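Local coordinates for tRNA (Adenine(22)-N(1))-methyltransferase (Mycoplasma capricolum subsp. capricolum, PDB 6QE6), which probably methylates N1 of adenine 22 in transfer RNA and is caught here with the spent cofactor S-adenosyl-L-homocysteine, at residues I39-T44 with Y109-G114; A62-I67 with I88-S93; E97-K102 with H128-N133. All coordinates share one frame; numbering follows the deposited sequence.

Contact 1 of 3, residues I39-T44 with Y109-G114; sequences IADIGT and YVTICG. With SAH (S-adenosyl-L-homocysteine), chain C.
Thr111 and Asp41 meet on one face of two parallel neighbouring strands, where the Thr111 hydroxyl OG1 donates to Asp41 OD1 at 3.0 Å. The two side chains cross obliquely, and the hydroxyl comes to the carboxylate from well above its plane, 52° out of it. Asp41 has CG anti to its backbone N (chi1 -167°), which brings OD1 back towards the partner strand; its other oxygen, OD2, takes a bond from Thr44 OG1 at 2.9 Å, so a buried carboxylate is gripped at both oxygens and the turn after the strand is tied back to it. On the other face the contact is apolar: Ile42 CG1 lies 3.6 Å from Val110 CG1, and Ile112 CG1 packs against Ile42 CB. Between the two faces run three backbone bonds, Ala40 N to Tyr109 O, Thr111 N to Ala40 O and Ile42 N to Thr111 O, the last almost straight at 172°. Helix 48-55 covers the Asp41 side through Pro50 and Leu49. At the carboxy ends of the strands the backbone meets the cofactor: Gly43 O accepts a bond from the cofactor amine N at 2.8 Å, while Cys113 O receives a weak one from the same atom. Cofactor held at the carboxy ends of adjacent central parallel strands is typical of the Rossmann-like fold of class I methyltransferases.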
loop_
_atom_site.group_PDB
_atom_site.type_symbol
_atom_site.label_atom_id
_atom_site.label_comp_id
_atom_site.label_asym_id
_atom_site.label_seq_id
_atom_site.Cartn_x
_atom_site.Cartn_y
_atom_site.Cartn_z
ATOM N N ILE A 39 -11.643 5.547 -9.828
ATOM C CA ILE A 39 -10.620 5.267 -8.827
ATOM C C ILE A 39 -10.307 6.558 -8.083
ATOM O O ILE A 39 -10.543 7.660 -8.578
ATOM C CB ILE A 39 -9.338 4.659 -9.447
ATOM C CG1 ILE A 39 -8.610 5.676 -10.357
ATOM C CG2 ILE A 39 -9.664 3.342 -10.190
ATOM C CD1 ILE A 39 -7.508 6.497 -9.657
ATOM N N ALA A 40 -9.757 6.418 -6.880
ATOM C CA ALA A 40 -9.295 7.576 -6.123
ATOM C C ALA A 40 -7.842 7.364 -5.705
ATOM O O ALA A 40 -7.515 6.360 -5.065
ATOM C CB ALA A 40 -10.182 7.836 -4.907
ATOM N N ASP A 41 -6.970 8.298 -6.072
ATOM C CA ASP A 41 -5.571 8.274 -5.654
ATOM C C ASP A 41 -5.443 9.170 -4.430
ATOM O O ASP A 41 -5.660 10.382 -4.516
ATOM C CB ASP A 41 -4.658 8.737 -6.787
ATOM C CG ASP A 41 -3.179 8.432 -6.535
ATOM O OD1 ASP A 41 -2.834 7.610 -5.636
ATOM O OD2 ASP A 41 -2.356 9.017 -7.275
ATOM N N ILE A 42 -5.116 8.576 -3.289
ATOM C CA ILE A 42 -4.924 9.329 -2.059
ATOM C C ILE A 42 -3.459 9.708 -1.934
ATOM O O ILE A 42 -2.580 8.837 -1.955
ATOM C CB ILE A 42 -5.384 8.519 -0.843
ATOM C CG1 ILE A 42 -6.764 7.921 -1.097
ATOM C CG2 ILE A 42 -5.351 9.396 0.397
ATOM C CD1 ILE A 42 -7.842 8.970 -1.416
ATOM N N GLY A 43 -3.192 10.999 -1.756
ATOM C CA GLY A 43 -1.816 11.475 -1.764
ATOM C C GLY A 43 -1.227 11.543 -3.158
ATOM O O GLY A 43 -0.081 11.122 -3.379
ATOM N N THR A 44 -1.985 12.078 -4.109
ATOM C CA THR A 44 -1.682 11.917 -5.523
ATOM C C THR A 44 -0.490 12.747 -5.973
ATOM O O THR A 44 0.050 12.485 -7.053
ATOM C CB THR A 44 -2.917 12.287 -6.356
ATOM O OG1 THR A 44 -2.732 11.848 -7.701
ATOM C CG2 THR A 44 -3.140 13.788 -6.349
ATOM N N TYR A 109 -11.366 1.294 -6.991
ATOM C CA TYR A 109 -10.069 1.131 -6.358
ATOM C C TYR A 109 -9.642 2.446 -5.744
ATOM O O TYR A 109 -9.570 3.465 -6.438
ATOM C CB TYR A 109 -8.990 0.706 -7.346
ATOM C CG TYR A 109 -9.112 -0.671 -7.936
ATOM C CD1 TYR A 109 -8.479 -1.762 -7.341
ATOM C CD2 TYR A 109 -9.799 -0.876 -9.136
ATOM C CE1 TYR A 109 -8.545 -3.022 -7.908
ATOM C CE2 TYR A 109 -9.890 -2.142 -9.705
ATOM C CZ TYR A 109 -9.258 -3.205 -9.085
ATOM O OH TYR A 109 -9.327 -4.443 -9.656
ATOM N N VAL A 110 -9.322 2.418 -4.465
ATOM C CA VAL A 110 -8.576 3.495 -3.847
ATOM C C VAL A 110 -7.114 3.082 -3.810
ATOM O O VAL A 110 -6.787 1.978 -3.353
ATOM C CB VAL A 110 -9.116 3.805 -2.448
ATOM C CG1 VAL A 110 -8.145 4.689 -1.718
ATOM C CG2 VAL A 110 -10.488 4.463 -2.581
ATOM N N THR A 111 -6.239 3.930 -4.344
ATOM C CA THR A 111 -4.805 3.695 -4.285
ATOM C C THR A 111 -4.179 4.685 -3.321
ATOM O O THR A 111 -4.552 5.865 -3.293
ATOM C CB THR A 111 -4.127 3.797 -5.656
ATOM O OG1 THR A 111 -4.358 5.094 -6.229
ATOM C CG2 THR A 111 -4.660 2.714 -6.583
ATOM N N ILE A 112 -3.265 4.174 -2.498
ATOM C CA ILE A 112 -2.514 4.954 -1.533
ATOM C C ILE A 112 -1.070 4.536 -1.710
ATOM O O ILE A 112 -0.708 3.398 -1.377
ATOM C CB ILE A 112 -2.976 4.709 -0.093
ATOM C CG1 ILE A 112 -4.485 4.903 0.026
ATOM C CG2 ILE A 112 -2.220 5.610 0.851
ATOM C CD1 ILE A 112 -5.096 4.333 1.295
ATOM N N CYS A 113 -0.239 5.439 -2.234
ATOM C CA CYS A 113 1.144 5.115 -2.550
ATOM C C CYS A 113 2.084 6.148 -1.948
ATOM O O CYS A 113 1.801 7.351 -1.960
ATOM C CB CYS A 113 1.350 5.026 -4.067
ATOM S SG CYS A 113 0.121 3.954 -4.880
ATOM N N GLY A 114 3.203 5.666 -1.417
ATOM C CA GLY A 114 4.230 6.562 -0.925
ATOM C C GLY A 114 3.982 7.142 0.447
ATOM O O GLY A 114 4.444 8.250 0.728
HETATM N N SAH C . 1.454 9.213 -4.745
HETATM C CA SAH C . 2.814 9.605 -5.100
HETATM C CB SAH C . 3.327 10.704 -4.157
HETATM C CG SAH C . 3.542 10.317 -2.693
HETATM S SD SAH C . 4.284 11.668 -1.739
HETATM C C SAH C . 3.769 8.408 -5.082
HETATM O O SAH C . 3.486 7.380 -4.457
HETATM O OXT SAH C . 4.848 8.441 -5.685
HETATM C "C5'" SAH C . 2.988 11.568 -0.483
HETATM C "C4'" SAH C . 1.834 12.521 -0.777
HETATM O "O4'" SAH C . 0.767 12.232 0.095
HETATM C "C3'" SAH C . 2.197 13.972 -0.522
HETATM O "O3'" SAH C . 1.851 14.746 -1.648
HETATM C "C2'" SAH C . 1.348 14.388 0.667
HETATM O "O2'" SAH C . 0.927 15.715 0.503
HETATM C "C1'" SAH C . 0.196 13.411 0.603
HETATM N N9 SAH C . -0.391 13.102 1.908
HETATM C C8 SAH C . 0.262 12.937 3.095
HETATM N N7 SAH C . -0.668 12.644 4.044
HETATM C C5 SAH C . -1.881 12.616 3.479
HETATM C C6 SAH C . -3.145 12.380 3.995
HETATM N N6 SAH C . -3.317 12.112 5.287
HETATM N N1 SAH C . -4.229 12.430 3.148
HETATM C C2 SAH C . -4.061 12.703 1.804
HETATM N N3 SAH C . -2.796 12.938 1.309
HETATM C C4 SAH C . -1.725 12.894 2.134
#

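Contact 2 of 3, residues A62-I67 with I88-S93; sequences AYACDI and IFTILS. With SAH (S-adenosyl-L-homocysteine), chain C.
A beta-alpha-beta unit, strand 59-66, helix 69-81 and strand 88-92, places its two strands side by side here, and its first strand ends at the ribose site of the cofactor. Five backbone bonds zip the parallel pair. They begin with Phe89 N to Ala62 O and finish with Ser93 N to Asp66 O at 2.8 Å, one residue beyond strand 88-92. Ala64 lies at the middle, its N giving a nearly straight bond to Phe89 O (174°) and its O accepting from Ile91 N. On the face that holds Ala62 and Ala64, Ile88 packs against both alanine methyls, with CG1 4.1 Å from Ala62 CB and CG2 reaching Ala64 CB, while helices 48-55 and 69-81 cover this side. The opposite face carries Tyr63, Cys65, Phe89 and Ile91; the Tyr63 ring meets Phe89 CD2 and Ile91 CG1 obliquely, its hydroxyl bonded to Leu105 N. Cys65 SG rests 4.1 Å from Ile91 CB, and Phe98 lies against both residues. An acidic residue at the end of strand 59-66 that clasps the ribose is a familiar feature of class I methyltransferases, and Asp66 fills that role. Its CG is turned away from its own backbone nitrogen (chi1 -154°), sending the carboxylate to the sugar, where OD1 accepts from the cofactor O2' at 2.7 Å and OD2 from O3' at 2.9 Å. Asn68 N and Asp45 N also donate to OD1 and OD2 respectively, fixing the carboxylate's rotation. Next in the chain, Ile67 packs on the adenine, its CG2 3.3 Å from the cofactor C4 and its CD1 near N6, while Ser93 O comes within 3.6 Å of C2.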
loop_
_atom_site.group_PDB
_atom_site.type_symbol
_atom_site.label_atom_id
_atom_site.label_comp_id
_atom_site.label_asym_id
_atom_site.label_seq_id
_atom_site.Cartn_x
_atom_site.Cartn_y
_atom_site.Cartn_z
ATOM N N ALA A 62 -11.111 9.607 -12.491
ATOM C CA ALA A 62 -10.229 9.492 -11.341
ATOM C C ALA A 62 -10.418 10.692 -10.425
ATOM O O ALA A 62 -10.572 11.829 -10.883
ATOM C CB ALA A 62 -8.751 9.378 -11.754
ATOM N N TYR A 63 -10.427 10.417 -9.132
ATOM C CA TYR A 63 -10.311 11.435 -8.098
ATOM C C TYR A 63 -8.847 11.537 -7.662
ATOM O O TYR A 63 -8.269 10.558 -7.176
ATOM C CB TYR A 63 -11.210 11.079 -6.916
ATOM C CG TYR A 63 -12.659 11.009 -7.288
ATOM C CD1 TYR A 63 -13.362 12.147 -7.687
ATOM C CD2 TYR A 63 -13.334 9.815 -7.241
ATOM C CE1 TYR A 63 -14.711 12.068 -8.029
ATOM C CE2 TYR A 63 -14.665 9.733 -7.572
ATOM C CZ TYR A 63 -15.353 10.847 -7.961
ATOM O OH TYR A 63 -16.691 10.702 -8.281
ATOM N N ALA A 64 -8.249 12.707 -7.838
ATOM C CA ALA A 64 -6.833 12.925 -7.528
ATOM C C ALA A 64 -6.756 13.775 -6.262
ATOM O O ALA A 64 -6.921 14.996 -6.315
ATOM C CB ALA A 64 -6.113 13.581 -8.698
ATOM N N CYS A 65 -6.498 13.123 -5.131
ATOM C CA CYS A 65 -6.708 13.698 -3.807
ATOM C C CYS A 65 -5.390 13.955 -3.099
ATOM O O CYS A 65 -4.449 13.163 -3.199
ATOM C CB CYS A 65 -7.551 12.772 -2.923
ATOM S SG CYS A 65 -8.881 11.903 -3.794
ATOM N N ASP A 66 -5.347 15.046 -2.350
ATOM C CA ASP A 66 -4.205 15.350 -1.516
ATOM C C ASP A 66 -4.660 16.163 -0.309
ATOM O O ASP A 66 -5.638 16.913 -0.363
ATOM C CB ASP A 66 -3.118 16.092 -2.302
ATOM C CG ASP A 66 -1.728 15.868 -1.716
ATOM O OD1 ASP A 66 -1.525 16.214 -0.533
ATOM O OD2 ASP A 66 -0.846 15.326 -2.418
ATOM N N ILE A 67 -3.937 15.992 0.790
ATOM C CA ILE A 67 -4.189 16.795 1.972
ATOM C C ILE A 67 -3.616 18.203 1.826
ATOM O O ILE A 67 -4.044 19.116 2.545
ATOM C CB ILE A 67 -3.623 16.048 3.194
ATOM C CG1 ILE A 67 -4.175 16.623 4.497
ATOM C CG2 ILE A 67 -2.104 16.027 3.158
ATOM C CD1 ILE A 67 -3.803 15.778 5.722
ATOM N N ILE A 88 -10.544 13.658 -14.794
ATOM C CA ILE A 88 -9.808 13.659 -13.536
ATOM C C ILE A 88 -10.165 14.916 -12.755
ATOM O O ILE A 88 -10.227 16.011 -13.320
ATOM C CB ILE A 88 -8.292 13.550 -13.776
ATOM C CG1 ILE A 88 -8.000 12.265 -14.542
ATOM C CG2 ILE A 88 -7.520 13.561 -12.467
ATOM C CD1 ILE A 88 -6.553 12.092 -14.896
ATOM N N PHE A 89 -10.417 14.752 -11.456
ATOM C CA PHE A 89 -10.928 15.819 -10.599
ATOM C C PHE A 89 -10.036 15.914 -9.378
ATOM O O PHE A 89 -9.841 14.917 -8.680
ATOM C CB PHE A 89 -12.380 15.539 -10.176
ATOM C CG PHE A 89 -13.302 15.292 -11.328
ATOM C CD1 PHE A 89 -13.838 16.348 -12.041
ATOM C CD2 PHE A 89 -13.614 14.002 -11.719
ATOM C CE1 PHE A 89 -14.672 16.120 -13.132
ATOM C CE2 PHE A 89 -14.460 13.763 -12.811
ATOM C CZ PHE A 89 -14.984 14.818 -13.514
ATOM N N THR A 90 -9.497 17.098 -9.112
ATOM C CA THR A 90 -8.668 17.259 -7.925
ATOM C C THR A 90 -9.549 17.473 -6.702
ATOM O O THR A 90 -10.545 18.203 -6.752
ATOM C CB THR A 90 -7.692 18.422 -8.084
ATOM O OG1 THR A 90 -8.362 19.526 -8.699
ATOM C CG2 THR A 90 -6.496 18.013 -8.932
ATOM N N ILE A 91 -9.185 16.812 -5.605
ATOM C CA ILE A 91 -9.906 16.898 -4.344
ATOM C C ILE A 91 -8.899 17.154 -3.227
ATOM O O ILE A 91 -7.949 16.383 -3.048
ATOM C CB ILE A 91 -10.707 15.614 -4.050
ATOM C CG1 ILE A 91 -11.643 15.252 -5.213
ATOM C CG2 ILE A 91 -11.468 15.743 -2.718
ATOM C CD1 ILE A 91 -12.657 16.305 -5.546
ATOM N N LEU A 92 -9.118 18.223 -2.467
ATOM C CA LEU A 92 -8.325 18.521 -1.283
ATOM C C LEU A 92 -8.976 17.857 -0.071
ATOM O O LEU A 92 -10.121 18.176 0.268
ATOM C CB LEU A 92 -8.223 20.033 -1.098
ATOM C CG LEU A 92 -7.587 20.496 0.203
ATOM C CD1 LEU A 92 -6.080 20.274 0.171
ATOM C CD2 LEU A 92 -7.916 21.945 0.431
ATOM N N SER A 93 -8.259 16.940 0.583
ATOM C CA SER A 93 -8.886 16.132 1.621
ATOM C C SER A 93 -7.832 15.390 2.426
ATOM O O SER A 93 -6.827 14.928 1.882
ATOM C CB SER A 93 -9.875 15.122 1.006
ATOM O OG SER A 93 -10.556 14.355 1.991
HETATM N N SAH C . 1.454 9.213 -4.745
HETATM C CA SAH C . 2.814 9.605 -5.100
HETATM C CB SAH C . 3.327 10.704 -4.157
HETATM C CG SAH C . 3.542 10.317 -2.693
HETATM S SD SAH C . 4.284 11.668 -1.739
HETATM C C SAH C . 3.769 8.408 -5.082
HETATM O O SAH C . 3.486 7.380 -4.457
HETATM O OXT SAH C . 4.848 8.441 -5.685
HETATM C "C5'" SAH C . 2.988 11.568 -0.483
HETATM C "C4'" SAH C . 1.834 12.521 -0.777
HETATM O "O4'" SAH C . 0.767 12.232 0.095
HETATM C "C3'" SAH C . 2.197 13.972 -0.522
HETATM O "O3'" SAH C . 1.851 14.746 -1.648
HETATM C "C2'" SAH C . 1.348 14.388 0.667
HETATM O "O2'" SAH C . 0.927 15.715 0.503
HETATM C "C1'" SAH C . 0.196 13.411 0.603
HETATM N N9 SAH C . -0.391 13.102 1.908
HETATM C C8 SAH C . 0.262 12.937 3.095
HETATM N N7 SAH C . -0.668 12.644 4.044
HETATM C C5 SAH C . -1.881 12.616 3.479
HETATM C C6 SAH C . -3.145 12.380 3.995
HETATM N N6 SAH C . -3.317 12.112 5.287
HETATM N N1 SAH C . -4.229 12.430 3.148
HETATM C C2 SAH C . -4.061 12.703 1.804
HETATM N N3 SAH C . -2.796 12.938 1.309
HETATM C C4 SAH C . -1.725 12.894 2.134
#

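Contact 3 of 3, residues E97-K102 with H128-N133; sequences EFVKNK and HQKISN
Lys130 reaches from a turn across to the loop 97-102, and its side chain runs along Val99, meeting it at CB, CD, CE and NZ. CB lies 3.9 Å from Val99 CG1, and CD comes closer to that methyl, at 3.7 Å. The chain is extended beyond CG, which carries the ammonium to the loop backbone; lysine and valine slide past each other in opposite directions. There CE is near Val99 O, and NZ donates to this carbonyl at 3.1 Å, nearly in line with its C=O bond. The lysine springs from a type I beta turn, His128 to Ile131, in the connection between helix 117-124 and strand 133-138 of the Rossmann-like sheet. The turn is closed by Ile131 N to His128 O and braced by Lys130 N, which donates to His128 ND1 in the plane of the ring. NZ also bonds to Ile104 O and to a water, 2.7 Å away, that donates in turn to Lys100 O; two carbonyls and a water thus hold one charge, which they probably stabilise. Val99 CG1, trans to the amide nitrogen (chi1 -178°), is the methyl that faces segment 128-133, also meeting His128 CB at 3.9 Å and Ile131 CD1 at 4.2 Å.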
loop_
_atom_site.group_PDB
_atom_site.type_symbol
_atom_site.label_atom_id
_atom_site.label_comp_id
_atom_site.label_asym_id
_atom_site.label_seq_id
_atom_site.Cartn_x
_atom_site.Cartn_y
_atom_site.Cartn_z
ATOM N N GLU A 97 -11.824 11.407 3.898
ATOM C CA GLU A 97 -12.915 12.216 4.434
ATOM C C GLU A 97 -13.855 12.685 3.336
ATOM O O GLU A 97 -15.056 12.829 3.578
ATOM C CB GLU A 97 -12.361 13.417 5.205
ATOM C CG GLU A 97 -11.861 13.074 6.606
ATOM C CD GLU A 97 -11.134 14.242 7.277
ATOM O OE1 GLU A 97 -11.129 15.348 6.690
ATOM O OE2 GLU A 97 -10.553 14.054 8.378
ATOM N N PHE A 98 -13.333 12.889 2.123
ATOM C CA PHE A 98 -14.146 13.376 1.020
ATOM C C PHE A 98 -15.175 12.350 0.544
ATOM O O PHE A 98 -16.190 12.732 -0.052
ATOM C CB PHE A 98 -13.243 13.770 -0.142
ATOM C CG PHE A 98 -12.745 12.597 -0.947
ATOM C CD1 PHE A 98 -11.621 11.887 -0.541
ATOM C CD2 PHE A 98 -13.394 12.207 -2.111
ATOM C CE1 PHE A 98 -11.162 10.815 -1.279
ATOM C CE2 PHE A 98 -12.943 11.128 -2.848
ATOM C CZ PHE A 98 -11.833 10.434 -2.433
ATOM N N VAL A 99 -14.927 11.053 0.753
ATOM C CA VAL A 99 -15.794 10.040 0.156
ATOM C C VAL A 99 -17.224 10.115 0.686
ATOM O O VAL A 99 -18.151 9.686 0.000
ATOM C CB VAL A 99 -15.197 8.633 0.367
ATOM C CG1 VAL A 99 -16.068 7.565 -0.283
ATOM C CG2 VAL A 99 -13.767 8.571 -0.194
ATOM N N LYS A 100 -17.429 10.668 1.886
ATOM C CA LYS A 100 -18.783 10.872 2.400
ATOM C C LYS A 100 -19.659 11.657 1.422
ATOM O O LYS A 100 -20.854 11.367 1.291
ATOM C CB LYS A 100 -18.724 11.606 3.745
ATOM C CG LYS A 100 -18.659 10.718 4.968
ATOM C CD LYS A 100 -18.166 11.501 6.198
ATOM C CE LYS A 100 -16.640 11.360 6.386
ATOM N NZ LYS A 100 -16.176 9.949 6.665
ATOM N N ASN A 101 -19.074 12.622 0.709
ATOM C CA ASN A 101 -19.822 13.597 -0.085
ATOM C C ASN A 101 -20.696 12.949 -1.154
ATOM O O ASN A 101 -20.378 11.887 -1.698
ATOM C CB ASN A 101 -18.861 14.574 -0.752
ATOM C CG ASN A 101 -18.048 15.334 0.247
ATOM O OD1 ASN A 101 -18.343 15.301 1.438
ATOM N ND2 ASN A 101 -17.020 16.034 -0.222
ATOM N N LYS A 102 -21.783 13.653 -1.495
ATOM C CA LYS A 102 -22.864 13.072 -2.295
ATOM C C LYS A 102 -22.488 12.932 -3.768
ATOM O O LYS A 102 -23.036 12.075 -4.466
ATOM C CB LYS A 102 -24.137 13.921 -2.156
ATOM C CG LYS A 102 -24.418 14.524 -0.754
ATOM C CD LYS A 102 -24.080 13.566 0.413
ATOM C CE LYS A 102 -24.640 14.050 1.754
ATOM N NZ LYS A 102 -25.237 12.933 2.549
ATOM N N HIS A 128 -15.155 3.325 3.655
ATOM C CA HIS A 128 -16.530 3.657 3.345
ATOM C C HIS A 128 -17.068 2.591 2.407
ATOM O O HIS A 128 -16.309 1.953 1.667
ATOM C CB HIS A 128 -16.602 5.068 2.729
ATOM C CG HIS A 128 -17.979 5.651 2.678
ATOM N ND1 HIS A 128 -18.919 5.263 1.743
ATOM C CD2 HIS A 128 -18.561 6.627 3.417
ATOM C CE1 HIS A 128 -20.032 5.952 1.930
ATOM N NE2 HIS A 128 -19.841 6.786 2.938
ATOM N N GLN A 129 -18.384 2.386 2.459
ATOM C CA GLN A 129 -18.999 1.349 1.645
ATOM C C GLN A 129 -18.961 1.679 0.153
ATOM O O GLN A 129 -19.136 0.778 -0.674
ATOM C CB GLN A 129 -20.430 1.106 2.125
ATOM C CG GLN A 129 -21.488 1.897 1.369
ATOM C CD GLN A 129 -21.983 1.160 0.122
ATOM O OE1 GLN A 129 -21.974 -0.078 0.087
ATOM N NE2 GLN A 129 -22.396 1.918 -0.912
ATOM N N LYS A 130 -18.716 2.943 -0.214
ATOM C CA LYS A 130 -18.501 3.293 -1.615
ATOM C C LYS A 130 -17.248 2.656 -2.209
ATOM O O LYS A 130 -17.129 2.584 -3.436
ATOM C CB LYS A 130 -18.393 4.807 -1.770
ATOM C CG LYS A 130 -19.678 5.566 -1.488
ATOM C CD LYS A 130 -19.444 7.044 -1.629
ATOM C CE LYS A 130 -20.736 7.808 -1.563
ATOM N NZ LYS A 130 -20.537 9.250 -1.863
ATOM N N ILE A 131 -16.308 2.203 -1.380
ATOM C CA ILE A 131 -14.998 1.744 -1.841
ATOM C C ILE A 131 -14.985 0.224 -1.906
ATOM O O ILE A 131 -15.330 -0.449 -0.924
ATOM C CB ILE A 131 -13.881 2.244 -0.912
ATOM C CG1 ILE A 131 -13.825 3.769 -0.918
ATOM C CG2 ILE A 131 -12.572 1.591 -1.288
ATOM C CD1 ILE A 131 -13.386 4.345 0.404
ATOM N N SER A 132 -14.547 -0.325 -3.041
ATOM C CA SER A 132 -14.529 -1.774 -3.210
ATOM C C SER A 132 -13.160 -2.411 -3.005
ATOM O O SER A 132 -13.103 -3.567 -2.591
ATOM C CB SER A 132 -15.049 -2.157 -4.604
ATOM O OG SER A 132 -16.463 -2.208 -4.607
ATOM N N ASN A 133 -12.065 -1.719 -3.323
ATOM C CA ASN A 133 -10.738 -2.318 -3.283
ATOM C C ASN A 133 -9.709 -1.257 -2.940
ATOM O O ASN A 133 -9.858 -0.091 -3.300
ATOM C CB ASN A 133 -10.302 -2.942 -4.608
ATOM C CG ASN A 133 -11.250 -3.977 -5.108
ATOM O OD1 ASN A 133 -11.184 -5.143 -4.713
ATOM N ND2 ASN A 133 -12.132 -3.570 -6.014
HETATM O O HOH W 1 -22.521 10.114 -0.281
HETATM O O HOH W 2 -23.669 9.953 -2.987
#

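How the contacts relate
Contacts 1 and 2 are laid edge to edge in one sheet, their centres about 9 Å apart: strands 36-42 and 59-66 are neighbours, probably bonded through Ile39 O to Tyr63 N and Asp41 N to Tyr63 O, each 2.8 Å. Along the chain contact 2 nests inside the loop closed by contact 1, and they share the cofactor, contact 1 binding the amine and touching the adenine, contact 2 binding the ribose and packing on the adenine. Contact 3, about 13 Å from each centre, is tied to contact 1 by a probable bond, Val110 N to Asn133 O at 2.8 Å. Phe98, from its 97-102 segment, packs on both, with CE1 3.6 Å from Cys65 SG; Val99's side chain remains about 11 Å from the cofactor.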